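Local structure of adenylate cyclase (Hippeastrum hybrid cultivar, 6YP4) at residues E2-P12 and Y161-P170; G131-V139 and L148-G156. The protein hydrolyses triphosphate as its dominant activity, although it was named as a putative adenylyl cyclase of the CYTH family. All coordinates share one frame; numbering follows the deposited sequence.

Contact 1 (2-12 with 161-170) and contact 2 (131-139 with 148-156) lie in one antiparallel sheet, their centres about 13 Å apart. Strands 147-155 and 158-166 are neighbours that follow each other in the chain and join the two contacts: Glu164 N lies 2.9 Å from Glu149 O and Asp151 N lies 2.8 Å from Glu162 O, both probable hydrogen bonds. Along the sequence contact 2 is nested inside the loop that contact 1 closes. Both line the pocket of the bound GTP analogue, contact 1 with Glu2, Glu4, Lys6, Glu164 and Glu166, contact 2 with Arg137 and Glu149. Lys195 bridges them by salt bridges to Glu162, Glu164 and Asp151.

Contact 1: E2-P12 and Y161-P170; sequences EIEIKLRLPSP and YEIECETTEP. With GCP (phosphomethylphosphonic acid guanylate ester), chain B; EDO (1,2-ethanediol), chain H.
Strands 2-9 and 161-166 run antiparallel at 156°, their axes 4.4 Å apart at closest approach, with Ile5 opposite Cys165 and Leu7 opposite Ile163 as hydrogen-bonded pairs. Ile5 N donates to Cys165 O at 2.8 Å, a nearly straight bond. Glu4, Lys6, Glu162 and Glu164 share the face turned to the nucleotide. Lys6, extended beyond CG, lays its CG against Glu164 CG (3.7 Å) and carries NZ to a weak bond with O1G of the terminal phosphate. Both oxygens of Glu164 approach that same O1G, OE1 at 2.7 Å. In one of two modelled conformers of Glu2, this side chain crosses Glu166 at about a right angle, and Glu2 OE1 lies 3.3 Å from Glu166 OE2. A bound magnesium ion lies about 3 Å from the Glu2 side chain. On the other face Leu7 CB packs alongside Ile163 CG2 (3.9 Å), under helix 170-183. Beyond the strand Pro12 CG touches Tyr161 OH at 3.3 Å. The alternating Glu2, Glu4 and Lys6 form the ExExK signature of the CYTH family, here lining the triphosphate site.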
loop_
_atom_site.group_PDB
_atom_site.type_symbol
_atom_site.label_atom_id
_atom_site.label_comp_id
_atom_site.label_asym_id
_atom_site.label_seq_id
_atom_site.Cartn_x
_atom_site.Cartn_y
_atom_site.Cartn_z
ATOM N N GLU A 2 -1.804 0.942 15.084
ATOM C CA GLU A 2 -1.753 1.710 13.845
ATOM C C GLU A 2 -1.756 3.196 14.187
ATOM O O GLU A 2 -2.666 3.675 14.874
ATOM C CB GLU A 2 -2.940 1.357 12.948
ATOM C CG GLU A 2 -2.892 1.968 11.565
ATOM C CD GLU A 2 -2.157 1.092 10.565
ATOM O OE1 GLU A 2 -1.376 0.221 10.998
ATOM O OE2 GLU A 2 -2.359 1.277 9.348
ATOM N N ILE A 3 -0.744 3.921 13.714
ATOM C CA ILE A 3 -0.574 5.340 14.011
ATOM C C ILE A 3 -0.670 6.139 12.718
ATOM O O ILE A 3 0.064 5.873 11.758
ATOM C CB ILE A 3 0.768 5.607 14.712
ATOM C CG1 ILE A 3 0.851 4.802 16.010
ATOM C CG2 ILE A 3 0.928 7.093 14.986
ATOM C CD1 ILE A 3 1.892 5.299 16.989
ATOM N N GLU A 4 -1.566 7.131 12.699
ATOM C CA GLU A 4 -1.745 7.988 11.537
ATOM C C GLU A 4 -1.883 9.439 11.973
ATOM O O GLU A 4 -2.382 9.749 13.064
ATOM C CB GLU A 4 -2.972 7.590 10.687
ATOM C CG GLU A 4 -2.638 6.665 9.514
ATOM C CD GLU A 4 -3.665 6.680 8.393
ATOM O OE1 GLU A 4 -4.786 6.174 8.607
ATOM O OE2 GLU A 4 -3.346 7.180 7.291
ATOM N N ILE A 5 -1.405 10.325 11.118
ATOM C CA ILE A 5 -1.690 11.752 11.216
ATOM C C ILE A 5 -2.980 11.981 10.441
ATOM O O ILE A 5 -3.183 11.376 9.384
ATOM C CB ILE A 5 -0.525 12.586 10.644
ATOM C CG1 ILE A 5 0.798 12.202 11.324
ATOM C CG2 ILE A 5 -0.800 14.068 10.760
ATOM C CD1 ILE A 5 0.771 12.347 12.798
ATOM N N LYS A 6 -3.883 12.816 10.963
ATOM C CA LYS A 6 -5.170 13.032 10.303
ATOM C C LYS A 6 -5.536 14.508 10.391
ATOM O O LYS A 6 -5.833 15.014 11.480
ATOM C CB LYS A 6 -6.263 12.153 10.915
ATOM C CG LYS A 6 -6.085 10.664 10.640
ATOM C CD LYS A 6 -7.277 9.848 11.105
ATOM C CE LYS A 6 -7.107 8.378 10.772
ATOM N NZ LYS A 6 -8.298 7.598 11.215
ATOM N N LEU A 7 -5.518 15.191 9.248
ATOM C CA LEU A 7 -5.844 16.610 9.148
ATOM C C LEU A 7 -7.074 16.785 8.268
ATOM O O LEU A 7 -7.236 16.080 7.271
ATOM C CB LEU A 7 -4.682 17.394 8.553
ATOM C CG LEU A 7 -3.284 17.072 9.085
ATOM C CD1 LEU A 7 -2.235 17.755 8.220
ATOM C CD2 LEU A 7 -3.135 17.512 10.541
ATOM N N ARG A 8 -7.941 17.729 8.618
ATOM C CA ARG A 8 -9.158 17.961 7.849
ATOM C C ARG A 8 -9.011 19.234 7.020
ATOM O O ARG A 8 -8.545 20.253 7.528
ATOM C CB ARG A 8 -10.370 18.056 8.779
ATOM C CG ARG A 8 -11.692 18.276 8.058
ATOM C CD ARG A 8 -12.853 18.293 9.039
ATOM N NE ARG A 8 -14.115 18.555 8.358
ATOM C CZ ARG A 8 -15.232 18.923 8.976
ATOM N NH1 ARG A 8 -15.254 19.075 10.301
ATOM N NH2 ARG A 8 -16.330 19.145 8.266
ATOM N N LEU A 9 -9.408 19.169 5.723
ATOM C CA LEU A 9 -9.480 20.383 4.916
ATOM C C LEU A 9 -10.898 20.970 4.956
ATOM O O LEU A 9 -11.885 20.218 4.949
ATOM C CB LEU A 9 -9.086 20.103 3.468
ATOM C CG LEU A 9 -7.857 19.202 3.317
ATOM C CD1 LEU A 9 -7.546 19.008 1.865
ATOM C CD2 LEU A 9 -6.679 19.841 4.005
ATOM N N PRO A 10 -11.024 22.304 4.938
ATOM C CA PRO A 10 -12.357 22.927 5.122
ATOM C C PRO A 10 -13.281 22.906 3.910
ATOM O O PRO A 10 -14.490 23.113 4.086
ATOM C CB PRO A 10 -12.022 24.389 5.491
ATOM C CG PRO A 10 -10.618 24.610 4.976
ATOM C CD PRO A 10 -9.919 23.273 5.092
ATOM N N SER A 11 -12.796 22.725 2.690
ATOM C CA SER A 11 -13.587 23.177 1.556
ATOM C C SER A 11 -13.141 22.455 0.305
ATOM O O SER A 11 -12.011 21.944 0.246
ATOM C CB SER A 11 -13.440 24.692 1.354
ATOM O OG SER A 11 -12.107 24.962 0.941
ATOM N N PRO A 12 -13.981 22.424 -0.729
ATOM C CA PRO A 12 -13.534 21.953 -2.050
ATOM C C PRO A 12 -12.318 22.689 -2.583
ATOM O O PRO A 12 -11.427 22.067 -3.167
ATOM C CB PRO A 12 -14.760 22.206 -2.938
ATOM C CG PRO A 12 -15.934 22.079 -1.979
ATOM C CD PRO A 12 -15.423 22.727 -0.699
ATOM N N TYR A 161 -13.262 16.378 3.575
ATOM C CA TYR A 161 -11.969 16.190 2.922
ATOM C C TYR A 161 -10.905 16.037 4.001
ATOM O O TYR A 161 -10.890 16.807 4.970
ATOM C CB TYR A 161 -11.628 17.376 2.008
ATOM C CG TYR A 161 -12.724 17.763 1.035
ATOM C CD1 TYR A 161 -12.722 17.278 -0.272
ATOM C CD2 TYR A 161 -13.749 18.635 1.412
ATOM C CE1 TYR A 161 -13.712 17.630 -1.164
ATOM C CE2 TYR A 161 -14.743 18.988 0.527
ATOM C CZ TYR A 161 -14.716 18.486 -0.761
ATOM O OH TYR A 161 -15.711 18.834 -1.649
ATOM N N GLU A 162 -10.030 15.038 3.856
ATOM C CA GLU A 162 -8.961 14.868 4.821
ATOM C C GLU A 162 -7.678 14.534 4.086
ATOM O O GLU A 162 -7.693 14.060 2.942
ATOM C CB GLU A 162 -9.218 13.757 5.847
ATOM C CG GLU A 162 -10.555 13.789 6.537
ATOM C CD GLU A 162 -10.872 12.473 7.218
ATOM O OE1 GLU A 162 -10.056 12.032 8.050
ATOM O OE2 GLU A 162 -11.913 11.876 6.891
ATOM N N ILE A 163 -6.566 14.757 4.768
ATOM C CA ILE A 163 -5.292 14.176 4.360
ATOM C C ILE A 163 -4.696 13.435 5.550
ATOM O O ILE A 163 -4.784 13.904 6.693
ATOM C CB ILE A 163 -4.324 15.236 3.795
ATOM C CG1 ILE A 163 -3.068 14.526 3.243
ATOM C CG2 ILE A 163 -3.971 16.274 4.845
ATOM C CD1 ILE A 163 -2.456 15.189 2.040
ATOM N N GLU A 164 -4.115 12.256 5.288
ATOM C CA GLU A 164 -3.654 11.370 6.348
ATOM C C GLU A 164 -2.331 10.734 5.952
ATOM O O GLU A 164 -2.028 10.607 4.767
ATOM C CB GLU A 164 -4.676 10.276 6.653
ATOM C CG GLU A 164 -6.054 10.856 6.942
ATOM C CD GLU A 164 -7.121 9.805 7.053
ATOM O OE1 GLU A 164 -6.799 8.607 6.873
ATOM O OE2 GLU A 164 -8.282 10.184 7.309
ATOM N N CYS A 165 -1.566 10.329 6.972
ATOM C CA CYS A 165 -0.232 9.761 6.790
ATOM C C CYS A 165 0.064 8.759 7.899
ATOM O O CYS A 165 0.134 9.131 9.074
ATOM C CB CYS A 165 0.829 10.867 6.779
ATOM S SG CYS A 165 2.483 10.233 6.424
ATOM N N GLU A 166 0.266 7.494 7.525
ATOM C CA GLU A 166 0.665 6.459 8.471
ATOM C C GLU A 166 2.169 6.534 8.693
ATOM O O GLU A 166 2.943 6.610 7.734
ATOM C CB GLU A 166 0.270 5.073 7.943
ATOM C CG GLU A 166 -0.211 4.081 9.013
ATOM C CD GLU A 166 0.926 3.329 9.692
ATOM O OE1 GLU A 166 2.040 3.304 9.123
ATOM O OE2 GLU A 166 0.701 2.760 10.790
ATOM N N THR A 167 2.586 6.504 9.953
ATOM C CA THR A 167 3.994 6.711 10.250
ATOM C C THR A 167 4.324 6.078 11.594
ATOM O O THR A 167 3.444 5.845 12.428
ATOM C CB THR A 167 4.331 8.202 10.258
ATOM O OG1 THR A 167 5.710 8.396 10.592
ATOM C CG2 THR A 167 3.444 8.933 11.275
ATOM N N THR A 168 5.610 5.782 11.780
ATOM C CA THR A 168 6.118 5.371 13.078
ATOM C C THR A 168 6.682 6.544 13.862
ATOM O O THR A 168 7.058 6.365 15.024
ATOM C CB THR A 168 7.202 4.293 12.926
ATOM O OG1 THR A 168 8.365 4.860 12.309
ATOM C CG2 THR A 168 6.699 3.153 12.085
ATOM N N GLU A 169 6.738 7.740 13.256
ATOM C CA GLU A 169 7.248 8.944 13.902
ATOM C C GLU A 169 6.183 10.048 13.877
ATOM O O GLU A 169 6.352 11.060 13.196
ATOM C CB GLU A 169 8.523 9.454 13.231
ATOM C CG GLU A 169 9.576 8.402 12.913
ATOM C CD GLU A 169 10.837 9.021 12.320
ATOM O OE1 GLU A 169 11.424 9.921 12.962
ATOM O OE2 GLU A 169 11.212 8.645 11.198
ATOM N N PRO A 170 5.102 9.888 14.653
ATOM C CA PRO A 170 3.978 10.840 14.519
ATOM C C PRO A 170 4.341 12.291 14.782
ATOM O O PRO A 170 3.897 13.172 14.034
ATOM C CB PRO A 170 2.956 10.320 15.545
ATOM C CG PRO A 170 3.741 9.418 16.463
ATOM C CD PRO A 170 4.818 8.827 15.628
HETATM P PG GCP B . -9.235 6.276 7.809
HETATM O O1G GCP B . -8.873 7.649 8.292
HETATM O O2G GCP B . -10.102 6.360 6.572
HETATM O O3G GCP B . -9.959 5.530 8.902
HETATM C C3B GCP B . -7.687 5.401 7.388
HETATM P PB GCP B . -8.113 3.674 6.867
HETATM O O1B GCP B . -9.207 3.078 7.704
HETATM O O2B GCP B . -8.441 3.623 5.394
HETATM O O3A GCP B . -6.742 2.805 7.126
HETATM P PA GCP B . -6.611 1.297 6.484
HETATM O O1A GCP B . -5.993 0.420 7.558
HETATM O O2A GCP B . -8.009 0.812 6.161
HETATM O "O5'" GCP B . -5.690 1.350 5.069
HETATM C "C5'" GCP B . -4.968 2.537 4.769
HETATM C "C4'" GCP B . -3.800 2.786 5.816
HETATM O "O4'" GCP B . -2.953 1.516 6.138
HETATM C "C3'" GCP B . -2.971 3.623 5.321
HETATM O "O3'" GCP B . -2.576 4.584 6.331
HETATM C "C2'" GCP B . -1.679 2.747 4.708
HETATM O "O2'" GCP B . -0.381 3.407 4.954
HETATM C "C1'" GCP B . -1.715 1.562 5.181
HETATM N N9 GCP B . -1.873 0.563 4.050
HETATM C C8 GCP B . -3.084 0.101 3.715
HETATM N N7 GCP B . -2.953 -0.763 2.692
HETATM C C5 GCP B . -1.647 -0.835 2.388
HETATM C C6 GCP B . -0.952 -1.564 1.427
HETATM O O6 GCP B . -1.538 -2.287 0.690
HETATM N N1 GCP B . 0.373 -1.452 1.334
HETATM C C2 GCP B . 1.044 -0.624 2.179
HETATM N N2 GCP B . 2.492 -0.581 1.984
HETATM N N3 GCP B . 0.366 0.091 3.118
HETATM C C4 GCP B . -0.980 -0.017 3.221
HETATM C C1 EDO H . -12.566 22.409 9.750
HETATM O O1 EDO H . -13.510 22.071 8.722
HETATM C C2 EDO H . -11.235 21.749 9.440
HETATM O O2 EDO H . -10.667 22.336 8.263
HETATM O O HOH W 1 -10.643 9.422 9.479
HETATM O O HOH W 2 -14.024 18.653 5.230
#

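Contact 2: G131-V139 and L148-G156; sequences GGFRNVRAV and LELDETEYG. With GCP (phosphomethylphosphonic acid guanylate ester), chain B.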
loop_
_atom_site.group_PDB
_atom_site.type_symbol
_atom_site.label_atom_id
_atom_site.label_comp_id
_atom_site.label_asym_id
_atom_site.label_seq_id
_atom_site.Cartn_x
_atom_site.Cartn_y
_atom_site.Cartn_z
ATOM N N GLY A 131 -25.208 0.035 7.045
ATOM C CA GLY A 131 -25.076 0.951 5.933
ATOM C C GLY A 131 -23.621 1.293 5.677
ATOM O O GLY A 131 -22.703 0.586 6.106
ATOM N N GLY A 132 -23.409 2.404 4.986
ATOM C CA GLY A 132 -22.048 2.798 4.677
ATOM C C GLY A 132 -21.973 4.092 3.905
ATOM O O GLY A 132 -22.924 4.877 3.881
ATOM N N PHE A 133 -20.821 4.312 3.276
ATOM C CA PHE A 133 -20.561 5.554 2.560
ATOM C C PHE A 133 -19.444 5.318 1.552
ATOM O O PHE A 133 -18.762 4.292 1.575
ATOM C CB PHE A 133 -20.210 6.705 3.520
ATOM C CG PHE A 133 -19.036 6.415 4.425
ATOM C CD1 PHE A 133 -17.738 6.751 4.042
ATOM C CD2 PHE A 133 -19.229 5.809 5.664
ATOM C CE1 PHE A 133 -16.645 6.470 4.871
ATOM C CE2 PHE A 133 -18.137 5.538 6.503
ATOM C CZ PHE A 133 -16.845 5.865 6.098
ATOM N N ARG A 134 -19.254 6.311 0.684
ATOM C CA ARG A 134 -18.346 6.277 -0.452
ATOM C C ARG A 134 -17.143 7.186 -0.169
ATOM O O ARG A 134 -17.254 8.167 0.573
ATOM C CB ARG A 134 -19.105 6.726 -1.721
ATOM C CG ARG A 134 -18.303 7.009 -2.995
ATOM C CD ARG A 134 -19.187 7.737 -4.039
ATOM N NE ARG A 134 -18.667 7.673 -5.413
ATOM C CZ ARG A 134 -17.963 8.637 -6.003
ATOM N NH1 ARG A 134 -17.534 8.485 -7.254
ATOM N NH2 ARG A 134 -17.686 9.759 -5.353
ATOM N N ASN A 135 -15.989 6.853 -0.744
ATOM C CA ASN A 135 -14.811 7.694 -0.549
ATOM C C ASN A 135 -13.889 7.567 -1.754
ATOM O O ASN A 135 -13.644 6.455 -2.234
ATOM C CB ASN A 135 -14.072 7.312 0.746
ATOM C CG ASN A 135 -12.832 8.173 1.014
ATOM O OD1 ASN A 135 -12.940 9.340 1.416
ATOM N ND2 ASN A 135 -11.641 7.580 0.844
ATOM N N VAL A 136 -13.426 8.707 -2.256
ATOM C CA VAL A 136 -12.412 8.774 -3.302
ATOM C C VAL A 136 -11.074 9.058 -2.638
ATOM O O VAL A 136 -10.922 10.066 -1.945
ATOM C CB VAL A 136 -12.741 9.847 -4.348
ATOM C CG1 VAL A 136 -11.637 9.882 -5.429
ATOM C CG2 VAL A 136 -14.079 9.561 -4.987
ATOM N N ARG A 137 -10.095 8.178 -2.852
ATOM C CA ARG A 137 -8.802 8.289 -2.191
ATOM C C ARG A 137 -7.711 8.397 -3.242
ATOM O O ARG A 137 -7.557 7.494 -4.072
ATOM C CB ARG A 137 -8.538 7.090 -1.268
ATOM C CG ARG A 137 -7.076 6.961 -0.811
ATOM C CD ARG A 137 -6.975 6.028 0.382
ATOM N NE ARG A 137 -7.752 6.503 1.535
ATOM C CZ ARG A 137 -7.994 5.773 2.625
ATOM N NH1 ARG A 137 -7.534 4.532 2.717
ATOM N NH2 ARG A 137 -8.700 6.271 3.628
ATOM N N ALA A 138 -6.956 9.493 -3.184
ATOM C CA ALA A 138 -5.792 9.739 -4.018
ATOM C C ALA A 138 -4.550 9.526 -3.165
ATOM O O ALA A 138 -4.457 10.078 -2.063
ATOM C CB ALA A 138 -5.836 11.167 -4.589
ATOM N N VAL A 139 -3.619 8.700 -3.651
ATOM C CA VAL A 139 -2.458 8.263 -2.878
ATOM C C VAL A 139 -1.205 8.881 -3.476
ATOM O O VAL A 139 -1.043 8.912 -4.700
ATOM C CB VAL A 139 -2.320 6.726 -2.853
ATOM C CG1 VAL A 139 -1.206 6.282 -1.890
ATOM C CG2 VAL A 139 -3.639 6.077 -2.501
ATOM N N LEU A 148 1.005 9.701 1.522
ATOM C CA LEU A 148 -0.106 10.593 1.859
ATOM C C LEU A 148 -1.379 10.126 1.173
ATOM O O LEU A 148 -1.359 9.756 -0.006
ATOM C CB LEU A 148 0.195 12.028 1.429
ATOM C CG LEU A 148 1.492 12.695 1.897
ATOM C CD1 LEU A 148 1.629 14.050 1.233
ATOM C CD2 LEU A 148 1.581 12.819 3.416
ATOM N N GLU A 149 -2.494 10.151 1.912
ATOM C CA GLU A 149 -3.799 9.757 1.393
ATOM C C GLU A 149 -4.741 10.940 1.525
ATOM O O GLU A 149 -5.016 11.385 2.646
ATOM C CB GLU A 149 -4.364 8.553 2.144
ATOM C CG GLU A 149 -3.708 7.229 1.793
ATOM C CD GLU A 149 -3.641 6.305 2.986
ATOM O OE1 GLU A 149 -2.847 6.595 3.899
ATOM O OE2 GLU A 149 -4.392 5.308 3.024
ATOM N N LEU A 150 -5.211 11.455 0.391
ATOM C CA LEU A 150 -6.106 12.605 0.332
ATOM C C LEU A 150 -7.496 12.086 -0.009
ATOM O O LEU A 150 -7.701 11.510 -1.085
ATOM C CB LEU A 150 -5.607 13.599 -0.717
ATOM C CG LEU A 150 -6.338 14.926 -0.902
ATOM C CD1 LEU A 150 -6.152 15.814 0.330
ATOM C CD2 LEU A 150 -5.859 15.644 -2.157
ATOM N N ASP A 151 -8.446 12.277 0.901
ATOM C CA ASP A 151 -9.746 11.633 0.819
ATOM C C ASP A 151 -10.841 12.648 0.514
ATOM O O ASP A 151 -10.821 13.773 1.016
ATOM C CB ASP A 151 -10.088 10.910 2.129
ATOM C CG ASP A 151 -9.301 9.623 2.329
ATOM O OD1 ASP A 151 -8.933 8.941 1.323
ATOM O OD2 ASP A 151 -9.091 9.273 3.512
ATOM N N GLU A 152 -11.798 12.234 -0.300
ATOM C CA GLU A 152 -13.025 12.979 -0.535
ATOM C C GLU A 152 -14.156 12.037 -0.154
ATOM O O GLU A 152 -14.446 11.082 -0.884
ATOM C CB GLU A 152 -13.127 13.446 -1.987
ATOM C CG GLU A 152 -14.393 14.240 -2.311
ATOM C CD GLU A 152 -14.408 14.757 -3.738
ATOM O OE1 GLU A 152 -13.386 14.603 -4.441
ATOM O OE2 GLU A 152 -15.447 15.314 -4.154
ATOM N N THR A 153 -14.800 12.316 0.985
ATOM C CA THR A 153 -15.682 11.369 1.654
ATOM C C THR A 153 -17.118 11.855 1.519
ATOM O O THR A 153 -17.479 12.904 2.067
ATOM C CB THR A 153 -15.296 11.213 3.120
ATOM O OG1 THR A 153 -13.914 10.835 3.206
ATOM C CG2 THR A 153 -16.149 10.153 3.764
ATOM N N GLU A 154 -17.927 11.092 0.801
ATOM C CA GLU A 154 -19.318 11.444 0.532
ATOM C C GLU A 154 -20.171 10.606 1.463
ATOM O O GLU A 154 -20.337 9.400 1.258
ATOM C CB GLU A 154 -19.688 11.219 -0.931
ATOM C CG GLU A 154 -18.635 11.698 -1.926
ATOM C CD GLU A 154 -18.909 13.098 -2.463
ATOM O OE1 GLU A 154 -19.815 13.782 -1.928
ATOM O OE2 GLU A 154 -18.209 13.514 -3.417
ATOM N N TYR A 155 -20.657 11.236 2.523
ATOM C CA TYR A 155 -21.666 10.623 3.363
ATOM C C TYR A 155 -23.030 10.948 2.773
ATOM O O TYR A 155 -23.158 11.770 1.863
ATOM C CB TYR A 155 -21.576 11.137 4.802
ATOM C CG TYR A 155 -20.233 10.998 5.468
ATOM C CD1 TYR A 155 -19.835 9.785 6.039
ATOM C CD2 TYR A 155 -19.361 12.081 5.549
ATOM C CE1 TYR A 155 -18.598 9.651 6.663
ATOM C CE2 TYR A 155 -18.120 11.956 6.160
ATOM C CZ TYR A 155 -17.747 10.741 6.723
ATOM O OH TYR A 155 -16.505 10.627 7.338
ATOM N N GLY A 156 -24.066 10.303 3.294
ATOM C CA GLY A 156 -25.399 10.671 2.859
ATOM C C GLY A 156 -25.683 12.145 3.062
ATOM O O GLY A 156 -26.395 12.762 2.268
HETATM P PG GCP B . -9.235 6.276 7.809
HETATM O O1G GCP B . -8.873 7.649 8.292
HETATM O O2G GCP B . -10.102 6.360 6.572
HETATM O O3G GCP B . -9.959 5.530 8.902
HETATM C C3B GCP B . -7.687 5.401 7.388
HETATM P PB GCP B . -8.113 3.674 6.867
HETATM O O1B GCP B . -9.207 3.078 7.704
HETATM O O2B GCP B . -8.441 3.623 5.394
HETATM O O3A GCP B . -6.742 2.805 7.126
HETATM P PA GCP B . -6.611 1.297 6.484
HETATM O O1A GCP B . -5.993 0.420 7.558
HETATM O O2A GCP B . -8.009 0.812 6.161
HETATM O "O5'" GCP B . -5.690 1.350 5.069
HETATM C "C5'" GCP B . -4.968 2.537 4.769
HETATM C "C4'" GCP B . -3.800 2.786 5.816
HETATM O "O4'" GCP B . -2.953 1.516 6.138
HETATM C "C3'" GCP B . -2.971 3.623 5.321
HETATM O "O3'" GCP B . -2.576 4.584 6.331
HETATM C "C2'" GCP B . -1.679 2.747 4.708
HETATM O "O2'" GCP B . -0.381 3.407 4.954
HETATM C "C1'" GCP B . -1.715 1.562 5.181
HETATM N N9 GCP B . -1.873 0.563 4.050
HETATM C C8 GCP B . -3.084 0.101 3.715
HETATM N N7 GCP B . -2.953 -0.763 2.692
HETATM C C5 GCP B . -1.647 -0.835 2.388
HETATM C C6 GCP B . -0.952 -1.564 1.427
HETATM O O6 GCP B . -1.538 -2.287 0.690
HETATM N N1 GCP B . 0.373 -1.452 1.334
HETATM C C2 GCP B . 1.044 -0.624 2.179
HETATM N N2 GCP B . 2.492 -0.581 1.984
HETATM N N3 GCP B . 0.366 0.091 3.118
HETATM C C4 GCP B . -0.980 -0.017 3.221
HETATM O O HOH W 3 -23.846 7.821 4.602
#
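Asp151 OD1 is gripped by two donors from the opposite strand. Arg137 NE reaches its syn lone pair at 2.7 Å, while Asn135 ND2 comes from above the carboxylate plane at 3.1 Å, its own amide lying at 80° to that plane. Arg137 NH2 adds a bond to Asp151 OD2 at 3.0 Å, completing a side-on, two-nitrogen salt bridge between nearly coplanar groups. The bend of the arginine at chi3 (-60°) turns the guanidinium so that NH1 and NH2 both meet O2B of the nucleotide, NH1 at 3.0 Å. In one of two modelled conformers of Glu149, its OE2 sits over a guanidinium face, 3.3 Å from NH1, and contributes charge without receiving an N-H. A methionine here, without the guanidinium, would probably leave Asp151 without its two-nitrogen partner and O2B without the two N-H groups it receives from Arg137. Next along the strands, Thr153 OG1 donates to Asn135 OD1, and Gln32 is a further partner of Asn135 ND2. Tyr155 CE1 lies over the centre of the Phe133 ring, with the two planes at 49°, and Thr153 CG2 packs against Phe133 CD1 at 3.8 Å. The hairpin of strands 127-141 and 147-155 is flanked in the sheet by strands 26-39 and 158-166; Phe133, Thr153 and Tyr155 meet helix 195-201, whereas Leu150 and Glu152 face helix 12-22.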